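Local coordinates for protein UDP-N-acetylglucosamine pyrophosphorylase (Entamoeba histolytica, PDB 3OC9) that probably transfers the uridylyl group of UTP to N-acetyl-alpha-D-glucosamine 1-phosphate, giving UDP-N-acetylglucosamine and diphosphate, as a nucleotidyltransferase of the UDPGP type 1 family, at residues K216-V227 against E253-I261; I376-S384 against T397-Q405. One frame throughout, in Å; residues are numbered along the deposited sequence. Where two conformers were deposited one is given.

Interaction 1. Residues K216-V227 against E253-I261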
loop_
_atom_site.group_PDB
_atom_site.type_symbol
_atom_site.label_atom_id
_atom_site.label_comp_id
_atom_site.label_asym_id
_atom_site.label_seq_id
_atom_site.Cartn_x
_atom_site.Cartn_y
_atom_site.Cartn_z
ATOM N N LYS A 216 16.396 3.303 -7.653
ATOM C CA LYS A 216 17.299 3.045 -6.490
ATOM C C LYS A 216 18.288 4.210 -6.274
ATOM O O LYS A 216 18.923 4.654 -7.223
ATOM C CB LYS A 216 18.054 1.716 -6.674
ATOM C CG LYS A 216 19.051 1.338 -5.545
ATOM C CD LYS A 216 19.492 -0.148 -5.624
ATOM C CE LYS A 216 20.683 -0.425 -4.706
ATOM N NZ LYS A 216 20.890 -1.926 -4.594
ATOM N N GLY A 217 18.390 4.688 -5.037
ATOM C CA GLY A 217 19.183 5.903 -4.708
ATOM C C GLY A 217 20.651 5.724 -4.328
ATOM O O GLY A 217 21.476 6.620 -4.599
ATOM N N PHE A 218 20.980 4.597 -3.689
ATOM C CA PHE A 218 22.349 4.276 -3.227
ATOM C C PHE A 218 22.478 2.765 -2.947
ATOM O O PHE A 218 21.457 2.092 -2.774
ATOM C CB PHE A 218 22.802 5.155 -2.016
ATOM C CG PHE A 218 21.980 4.975 -0.751
ATOM C CD1 PHE A 218 20.725 5.566 -0.620
ATOM C CD2 PHE A 218 22.488 4.230 0.323
ATOM C CE1 PHE A 218 19.963 5.404 0.553
ATOM C CE2 PHE A 218 21.751 4.068 1.497
ATOM C CZ PHE A 218 20.479 4.646 1.619
ATOM N N LYS A 219 23.712 2.242 -2.917
ATOM C CA LYS A 219 23.966 0.778 -2.838
ATOM C C LYS A 219 23.319 0.074 -1.629
ATOM O O LYS A 219 22.771 -1.041 -1.750
ATOM C CB LYS A 219 25.478 0.478 -2.888
ATOM C CG LYS A 219 25.860 -1.021 -2.771
ATOM C CD LYS A 219 27.387 -1.197 -2.709
ATOM C CE LYS A 219 27.823 -2.638 -2.426
ATOM N NZ LYS A 219 27.387 -3.156 -1.083
ATOM N N GLU A 220 23.379 0.729 -0.468
ATOM C CA GLU A 220 22.898 0.147 0.785
ATOM C C GLU A 220 21.437 0.485 1.114
ATOM O O GLU A 220 20.985 0.255 2.253
ATOM C CB GLU A 220 23.816 0.570 1.956
ATOM C CG GLU A 220 25.325 0.298 1.748
ATOM C CD GLU A 220 26.053 1.359 0.912
ATOM O OE1 GLU A 220 25.476 2.429 0.611
ATOM O OE2 GLU A 220 27.231 1.128 0.551
ATOM N N GLU A 221 20.693 1.033 0.148
ATOM C CA GLU A 221 19.267 1.330 0.371
ATOM C C GLU A 221 18.469 0.037 0.645
ATOM O O GLU A 221 18.599 -0.926 -0.106
ATOM C CB GLU A 221 18.662 2.116 -0.812
ATOM C CG GLU A 221 17.219 2.571 -0.543
ATOM C CD GLU A 221 16.516 3.225 -1.714
ATOM O OE1 GLU A 221 17.115 3.435 -2.786
ATOM O OE2 GLU A 221 15.316 3.526 -1.561
ATOM N N LYS A 222 17.661 0.024 1.717
ATOM C CA LYS A 222 16.901 -1.185 2.121
ATOM C C LYS A 222 15.608 -1.346 1.312
ATOM O O LYS A 222 14.499 -1.165 1.834
ATOM C CB LYS A 222 16.578 -1.171 3.632
ATOM C CG LYS A 222 17.746 -0.827 4.558
ATOM C CD LYS A 222 18.741 -1.956 4.672
ATOM C CE LYS A 222 19.727 -1.738 5.825
ATOM N NZ LYS A 222 19.156 -2.176 7.141
ATOM N N VAL A 223 15.772 -1.666 0.032
ATOM C CA VAL A 223 14.661 -1.909 -0.888
ATOM C C VAL A 223 14.978 -3.148 -1.768
ATOM O O VAL A 223 16.118 -3.334 -2.192
ATOM C CB VAL A 223 14.356 -0.622 -1.748
ATOM C CG1 VAL A 223 15.467 -0.325 -2.768
ATOM C CG2 VAL A 223 13.017 -0.729 -2.436
ATOM N N GLY A 224 13.983 -4.003 -2.004
ATOM C CA GLY A 224 14.147 -5.118 -2.970
ATOM C C GLY A 224 14.095 -4.628 -4.422
ATOM O O GLY A 224 13.472 -3.585 -4.702
ATOM N N VAL A 225 14.722 -5.368 -5.351
ATOM C CA VAL A 225 14.837 -4.925 -6.757
ATOM C C VAL A 225 14.342 -5.967 -7.781
ATOM O O VAL A 225 14.452 -7.173 -7.541
ATOM C CB VAL A 225 16.296 -4.468 -7.173
ATOM C CG1 VAL A 225 16.828 -3.328 -6.265
ATOM C CG2 VAL A 225 17.272 -5.639 -7.188
ATOM N N LEU A 226 13.825 -5.506 -8.929
ATOM C CA LEU A 226 13.321 -6.441 -9.978
ATOM C C LEU A 226 14.448 -7.014 -10.847
ATOM O O LEU A 226 15.417 -6.299 -11.185
ATOM C CB LEU A 226 12.301 -5.749 -10.908
ATOM C CG LEU A 226 11.102 -5.064 -10.233
ATOM C CD1 LEU A 226 10.182 -4.473 -11.295
ATOM C CD2 LEU A 226 10.293 -6.030 -9.329
ATOM N N VAL A 227 14.290 -8.285 -11.220
ATOM C CA VAL A 227 15.204 -8.976 -12.140
ATOM C C VAL A 227 14.364 -9.758 -13.171
ATOM O O VAL A 227 13.177 -9.976 -12.956
ATOM C CB VAL A 227 16.183 -9.960 -11.392
ATOM C CG1 VAL A 227 17.032 -9.238 -10.300
ATOM C CG2 VAL A 227 15.424 -11.147 -10.796
ATOM N N GLU A 253 24.560 5.482 -12.361
ATOM C CA GLU A 253 23.238 4.804 -12.303
ATOM C C GLU A 253 23.373 3.284 -12.073
ATOM O O GLU A 253 24.303 2.662 -12.578
ATOM C CB GLU A 253 22.452 5.065 -13.595
ATOM C CG GLU A 253 22.048 6.527 -13.807
ATOM C CD GLU A 253 20.570 6.762 -13.566
ATOM O OE1 GLU A 253 19.739 6.303 -14.396
ATOM O OE2 GLU A 253 20.222 7.398 -12.546
ATOM N N PHE A 254 22.443 2.681 -11.323
ATOM C CA PHE A 254 22.445 1.214 -11.127
ATOM C C PHE A 254 21.822 0.478 -12.315
ATOM O O PHE A 254 20.802 0.927 -12.857
ATOM C CB PHE A 254 21.742 0.828 -9.815
ATOM C CG PHE A 254 22.524 1.214 -8.585
ATOM C CD1 PHE A 254 23.460 0.331 -8.036
ATOM C CD2 PHE A 254 22.355 2.472 -7.998
ATOM C CE1 PHE A 254 24.227 0.688 -6.915
ATOM C CE2 PHE A 254 23.109 2.835 -6.883
ATOM C CZ PHE A 254 24.043 1.943 -6.337
ATOM N N ILE A 255 22.477 -0.608 -12.748
ATOM C CA ILE A 255 21.978 -1.519 -13.794
ATOM C C ILE A 255 20.617 -2.109 -13.400
ATOM O O ILE A 255 19.668 -2.156 -14.205
ATOM C CB ILE A 255 22.990 -2.679 -14.005
ATOM C CG1 ILE A 255 24.310 -2.140 -14.543
ATOM C CG2 ILE A 255 22.434 -3.758 -14.956
ATOM C CD1 ILE A 255 24.243 -1.769 -15.987
ATOM N N TYR A 256 20.553 -2.583 -12.154
ATOM C CA TYR A 256 19.316 -3.082 -11.516
ATOM C C TYR A 256 18.743 -1.997 -10.582
ATOM O O TYR A 256 19.005 -1.983 -9.366
ATOM C CB TYR A 256 19.592 -4.392 -10.769
ATOM C CG TYR A 256 19.993 -5.542 -11.695
ATOM C CD1 TYR A 256 19.025 -6.421 -12.205
ATOM C CD2 TYR A 256 21.331 -5.745 -12.062
ATOM C CE1 TYR A 256 19.388 -7.476 -13.082
ATOM C CE2 TYR A 256 21.700 -6.796 -12.932
ATOM C CZ TYR A 256 20.723 -7.656 -13.426
ATOM O OH TYR A 256 21.091 -8.688 -14.282
ATOM N N ASN A 257 17.960 -1.091 -11.170
ATOM C CA ASN A 257 17.502 0.139 -10.494
ATOM C C ASN A 257 16.001 0.191 -10.146
ATOM O O ASN A 257 15.505 1.225 -9.676
ATOM C CB ASN A 257 17.916 1.398 -11.302
ATOM C CG ASN A 257 17.210 1.509 -12.660
ATOM O OD1 ASN A 257 16.566 0.562 -13.147
ATOM N ND2 ASN A 257 17.316 2.690 -13.276
ATOM N N CYS A 258 15.283 -0.914 -10.359
ATOM C CA CYS A 258 13.814 -0.927 -10.140
ATOM C C CYS A 258 13.442 -1.311 -8.692
ATOM O O CYS A 258 13.256 -2.501 -8.378
ATOM C CB CYS A 258 13.132 -1.876 -11.167
ATOM S SG CYS A 258 13.185 -1.294 -12.920
ATOM N N GLY A 259 13.337 -0.311 -7.808
ATOM C CA GLY A 259 12.972 -0.547 -6.392
ATOM C C GLY A 259 11.486 -0.857 -6.183
ATOM O O GLY A 259 10.638 0.010 -6.407
ATOM N N HIS A 260 11.171 -2.067 -5.691
ATOM C CA HIS A 260 9.749 -2.492 -5.497
ATOM C C HIS A 260 9.143 -1.859 -4.238
ATOM O O HIS A 260 9.652 -2.076 -3.133
ATOM C CB HIS A 260 9.664 -4.045 -5.405
ATOM C CG HIS A 260 8.309 -4.566 -5.001
ATOM N ND1 HIS A 260 8.096 -5.253 -3.821
ATOM C CD2 HIS A 260 7.103 -4.503 -5.625
ATOM C CE1 HIS A 260 6.811 -5.573 -3.728
ATOM N NE2 HIS A 260 6.186 -5.139 -4.815
ATOM N N ILE A 261 8.074 -1.073 -4.382
ATOM C CA ILE A 261 7.533 -0.336 -3.208
ATOM C C ILE A 261 6.097 -0.733 -2.784
ATOM O O ILE A 261 5.451 -0.024 -1.993
ATOM C CB ILE A 261 7.663 1.226 -3.321
ATOM C CG1 ILE A 261 7.280 1.701 -4.701
ATOM C CG2 ILE A 261 9.084 1.736 -2.873
ATOM C CD1 ILE A 261 5.796 1.705 -4.924
HETATM O O HOH W 1 20.524 -3.209 -7.231
HETATM O O HOH W 2 11.218 -3.388 -1.137
HETATM O O HOH W 3 15.957 -3.545 -11.362
#
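Lys216 reaches across one face of the Phe254 ring, its CE 4.3 Å from the ring centroid and only 8° off the ring normal, which is CH-pi geometry. NZ, at 5.1 Å from the same centroid, adds at most a weak cation-pi attraction. The reach depends on an outstretched chain: CG stands opposite the backbone N (chi1 179°) and the later torsions stay extended. The ammonium has firmer partners beyond the ring, Asn246 OD1 and a water that it shares with Tyr256 O. At its other end Lys216 N donates to Asn257 O, so the residue is held at both backbone and tip. The Phe254 ring also meets the type I turn Phe218-Glu221, CZ lying 3.4 Å from Lys219 N in an oblique approach. Within 216-227, Glu221 OE1, at the end of that turn, accepts a nearly straight bond from Gly217 N.

Tyr256 presents its ring edge to Leu226 O, which lies in the ring plane, while Val227 CG1 packs obliquely at 3.9 Å from Tyr256 CD1. One residue before Val227, CG and CD1 of Leu226 rest against Cys258 CB. The backbones form a single bridge, at Val225 and Gly259: Leu226 N donates to Cys258 O (3.1 Å), and His260 N to Gly224 O (2.9 Å). Strand segments 225-227 and 258-261 run at 119° to each other, consistent with so brief a pairing; two waters extend it, one joining Gly224 N to His260 O, the other Cys258 N to Leu226 O.

Strand 258-261 belongs to the large mixed sheet beside strand 209-215, whose Ile213 and Ile211 touch Leu226 and His260, whereas Val225 and Val227 pair with strand 232-236 in a separate hairpin.

Interaction 2. Residues I376-S384 against T397-Q405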
loop_
_atom_site.group_PDB
_atom_site.type_symbol
_atom_site.label_atom_id
_atom_site.label_comp_id
_atom_site.label_asym_id
_atom_site.label_seq_id
_atom_site.Cartn_x
_atom_site.Cartn_y
_atom_site.Cartn_z
ATOM N N ILE A 376 3.334 25.157 7.717
ATOM C CA ILE A 376 2.047 24.404 7.709
ATOM C C ILE A 376 1.186 24.642 6.453
ATOM O O ILE A 376 0.815 25.775 6.151
ATOM C CB ILE A 376 1.217 24.701 8.989
ATOM C CG1 ILE A 376 2.052 24.381 10.234
ATOM C CG2 ILE A 376 -0.129 23.915 8.998
ATOM C CD1 ILE A 376 1.464 24.878 11.521
ATOM N N CYS A 377 0.883 23.560 5.724
ATOM C CA CYS A 377 -0.010 23.612 4.557
ATOM C C CYS A 377 -0.783 22.282 4.515
ATOM O O CYS A 377 -0.225 21.281 4.067
ATOM C CB CYS A 377 0.804 23.811 3.272
ATOM S SG CYS A 377 -0.104 24.122 1.706
ATOM N N GLU A 378 -2.020 22.282 5.021
ATOM C CA GLU A 378 -2.872 21.071 5.105
ATOM C C GLU A 378 -4.077 21.169 4.175
ATOM O O GLU A 378 -4.953 22.036 4.354
ATOM C CB GLU A 378 -3.368 20.808 6.540
ATOM C CG GLU A 378 -2.263 20.691 7.581
ATOM C CD GLU A 378 -2.685 19.994 8.881
ATOM O OE1 GLU A 378 -3.877 19.627 9.068
ATOM O OE2 GLU A 378 -1.795 19.782 9.729
ATOM N N ILE A 379 -4.125 20.260 3.200
ATOM C CA ILE A 379 -5.191 20.209 2.200
ATOM C C ILE A 379 -5.917 18.859 2.301
ATOM O O ILE A 379 -5.311 17.811 2.044
ATOM C CB ILE A 379 -4.625 20.403 0.761
ATOM C CG1 ILE A 379 -3.891 21.766 0.644
ATOM C CG2 ILE A 379 -5.758 20.214 -0.282
ATOM C CD1 ILE A 379 -3.306 22.089 -0.755
ATOM N N SER A 380 -7.202 18.887 2.672
ATOM C CA SER A 380 -7.971 17.646 2.901
ATOM C C SER A 380 -7.982 16.727 1.674
ATOM O O SER A 380 -8.156 17.199 0.549
ATOM C CB SER A 380 -9.408 17.955 3.310
ATOM O OG SER A 380 -10.136 16.741 3.501
ATOM N N PHE A 381 -7.783 15.421 1.902
ATOM C CA PHE A 381 -7.895 14.409 0.828
ATOM C C PHE A 381 -9.320 14.406 0.223
ATOM O O PHE A 381 -9.529 13.897 -0.891
ATOM C CB PHE A 381 -7.558 12.993 1.360
ATOM C CG PHE A 381 -6.066 12.653 1.433
ATOM C CD1 PHE A 381 -5.070 13.631 1.412
ATOM C CD2 PHE A 381 -5.676 11.319 1.582
ATOM C CE1 PHE A 381 -3.708 13.279 1.517
ATOM C CE2 PHE A 381 -4.330 10.960 1.689
ATOM C CZ PHE A 381 -3.342 11.946 1.648
ATOM N N ARG A 382 -10.301 14.953 0.946
ATOM C CA ARG A 382 -11.660 15.093 0.402
ATOM C C ARG A 382 -11.785 16.229 -0.642
ATOM O O ARG A 382 -12.665 16.184 -1.510
ATOM C CB ARG A 382 -12.700 15.241 1.542
ATOM C CG ARG A 382 -14.161 15.308 1.102
ATOM C CD ARG A 382 -14.682 13.961 0.569
ATOM N NE ARG A 382 -16.014 14.067 -0.037
ATOM C CZ ARG A 382 -16.265 14.436 -1.294
ATOM N NH1 ARG A 382 -15.278 14.756 -2.130
ATOM N NH2 ARG A 382 -17.525 14.482 -1.723
ATOM N N LYS A 383 -10.880 17.208 -0.579
ATOM C CA LYS A 383 -10.931 18.430 -1.419
ATOM C C LYS A 383 -10.139 18.455 -2.754
ATOM O O LYS A 383 -10.543 19.151 -3.695
ATOM C CB LYS A 383 -10.529 19.655 -0.583
ATOM C CG LYS A 383 -11.393 19.892 0.661
ATOM C CD LYS A 383 -12.794 20.387 0.320
ATOM C CE LYS A 383 -12.806 21.872 -0.035
ATOM N NZ LYS A 383 -14.200 22.341 -0.290
ATOM N N SER A 384 -9.015 17.736 -2.829
ATOM C CA SER A 384 -8.166 17.719 -4.039
ATOM C C SER A 384 -7.399 16.376 -4.089
ATOM O O SER A 384 -6.936 15.890 -3.057
ATOM C CB SER A 384 -7.196 18.933 -4.060
ATOM O OG SER A 384 -6.631 19.176 -5.351
ATOM N N THR A 397 -2.210 35.316 -3.604
ATOM C CA THR A 397 -1.033 35.241 -2.716
ATOM C C THR A 397 -1.417 34.635 -1.362
ATOM O O THR A 397 -2.283 35.161 -0.659
ATOM C CB THR A 397 -0.307 36.637 -2.563
ATOM O OG1 THR A 397 0.343 36.979 -3.795
ATOM C CG2 THR A 397 0.758 36.599 -1.468
ATOM N N ILE A 398 -0.785 33.509 -1.020
ATOM C CA ILE A 398 -1.086 32.777 0.213
ATOM C C ILE A 398 0.096 32.803 1.185
ATOM O O ILE A 398 1.217 32.432 0.810
ATOM C CB ILE A 398 -1.454 31.285 -0.084
ATOM C CG1 ILE A 398 -2.655 31.189 -1.041
ATOM C CG2 ILE A 398 -1.701 30.519 1.216
ATOM C CD1 ILE A 398 -2.846 29.787 -1.681
ATOM N N GLN A 399 -0.174 33.207 2.429
ATOM C CA GLN A 399 0.839 33.249 3.495
ATOM C C GLN A 399 0.577 32.167 4.545
ATOM O O GLN A 399 -0.413 32.239 5.279
ATOM C CB GLN A 399 0.886 34.651 4.153
ATOM C CG GLN A 399 1.868 34.779 5.323
ATOM C CD GLN A 399 1.949 36.201 5.895
ATOM O OE1 GLN A 399 2.174 37.169 5.167
ATOM N NE2 GLN A 399 1.769 36.320 7.202
ATOM N N LEU A 400 1.461 31.162 4.610
ATOM C CA LEU A 400 1.306 30.032 5.542
ATOM C C LEU A 400 1.289 30.541 6.985
ATOM O O LEU A 400 1.948 31.548 7.280
ATOM C CB LEU A 400 2.418 28.978 5.338
ATOM C CG LEU A 400 2.576 28.374 3.936
ATOM C CD1 LEU A 400 3.594 27.221 3.936
ATOM C CD2 LEU A 400 1.222 27.879 3.419
ATOM N N PRO A 401 0.537 29.870 7.887
ATOM C CA PRO A 401 -0.244 28.615 7.753
ATOM C C PRO A 401 -1.491 28.686 6.862
ATOM O O PRO A 401 -2.216 29.695 6.873
ATOM C CB PRO A 401 -0.665 28.299 9.197
ATOM C CG PRO A 401 0.203 29.179 10.072
ATOM C CD PRO A 401 0.458 30.403 9.258
ATOM N N PHE A 402 -1.733 27.593 6.123
ATOM C CA PHE A 402 -2.906 27.435 5.249
ATOM C C PHE A 402 -3.571 26.094 5.571
ATOM O O PHE A 402 -2.884 25.066 5.625
ATOM C CB PHE A 402 -2.463 27.492 3.780
ATOM C CG PHE A 402 -3.580 27.304 2.772
ATOM C CD1 PHE A 402 -4.416 28.363 2.421
ATOM C CD2 PHE A 402 -3.755 26.078 2.133
ATOM C CE1 PHE A 402 -5.443 28.199 1.469
ATOM C CE2 PHE A 402 -4.769 25.903 1.180
ATOM C CZ PHE A 402 -5.618 26.966 0.852
ATOM N N ILE A 403 -4.883 26.122 5.832
ATOM C CA ILE A 403 -5.664 24.916 6.165
ATOM C C ILE A 403 -6.975 24.882 5.368
ATOM O O ILE A 403 -7.834 25.764 5.522
ATOM C CB ILE A 403 -5.956 24.803 7.700
ATOM C CG1 ILE A 403 -4.650 24.596 8.480
ATOM C CG2 ILE A 403 -6.957 23.660 7.998
ATOM C CD1 ILE A 403 -4.814 24.563 9.998
ATOM N N LEU A 404 -7.133 23.855 4.534
ATOM C CA LEU A 404 -8.305 23.731 3.667
ATOM C C LEU A 404 -9.031 22.415 3.948
ATOM O O LEU A 404 -8.512 21.339 3.657
ATOM C CB LEU A 404 -7.892 23.823 2.192
ATOM C CG LEU A 404 -8.921 23.751 1.057
ATOM C CD1 LEU A 404 -9.905 24.930 1.116
ATOM C CD2 LEU A 404 -8.202 23.727 -0.294
ATOM N N GLN A 405 -10.224 22.507 4.527
ATOM C CA GLN A 405 -10.972 21.306 4.892
ATOM C C GLN A 405 -12.336 21.249 4.205
ATOM O O GLN A 405 -12.805 22.229 3.605
ATOM C CB GLN A 405 -11.093 21.167 6.420
ATOM C CG GLN A 405 -9.737 21.064 7.148
ATOM C CD GLN A 405 -9.027 19.716 6.934
ATOM O OE1 GLN A 405 -9.564 18.657 7.279
ATOM N NE2 GLN A 405 -7.812 19.761 6.387
ATOM O OXT GLN A 405 -12.983 20.194 4.208
HETATM O O HOH W 4 -12.493 17.654 4.767
#
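Backbone hydrogen bonding between Cys377-Ile379 and Phe402-Leu404 defines a short parallel ladder, its axes 7° apart. Ile376 O accepts from Phe402 N, and Phe402 O from Glu378 N; Glu378 O then takes Leu404 N at 2.8 Å, and Leu404 O takes Ser380 N at 2.9 Å. The register pairs Cys377 with Phe402, Glu378 with Ile403 and Ile379 with Leu404.

Apolar packing joins register partners and diagonal neighbours. Phe402 CG is turned opposite the backbone N (chi1 178°), bringing ring atom CD2 to 4.2 Å from Cys377 SG in an oblique sulfur-aromatic contact and the ring edge to Ile379 CG1. Leu404 CD2 continues this face against Ile379 CG2. At the start of the ladder Leu400 CD2 meets Cys377 CB, and Ile376 CB faces Pro401 CB at 4.1 Å; a cis peptide precedes the proline.

Polar groups gather at the C terminus. A water bridges Ser380 OG and the carboxylate atom Gln405 OXT, while Ser380 OG also accepts from Arg382 N, an ST turn. The aliphatic chain of Lys383, bent at chi2 and chi3, passes the carboxylate with CE 3.7 Å from Gln405 O.

Helix 347-364 lies against the Cys377 and Ile379 face, contributing Leu362 and Asn358; Glu378, on the other face of the ladder, has its carboxylate bonded to Tyr355 OH of the same helix and to Glu63 N. Helix 68-87 borders the turn through Glu74.

How the interactions relate
From the N terminus, the chain first reaches interaction 1, where 216-227 and 253-261 close a loop of 25 intervening residues that includes strand 232-236. It then runs on through the rest of the large mixed sheet and helix 347-364 before interaction 2 closes a shorter loop of 12 residues between 376-384 and 397-405. The two are in series: neither nests within nor crosses the other. The centres of interaction 1 and interaction 2 are about 34 Å apart. The nearest atoms of interaction 1 and interaction 2 are about 15 Å apart, without touching. Interaction 1 ties the hairpin 225-236 to the mixed sheet, whereas interaction 2 fastens the C-terminal strand to 377-379, beside helix 347-364.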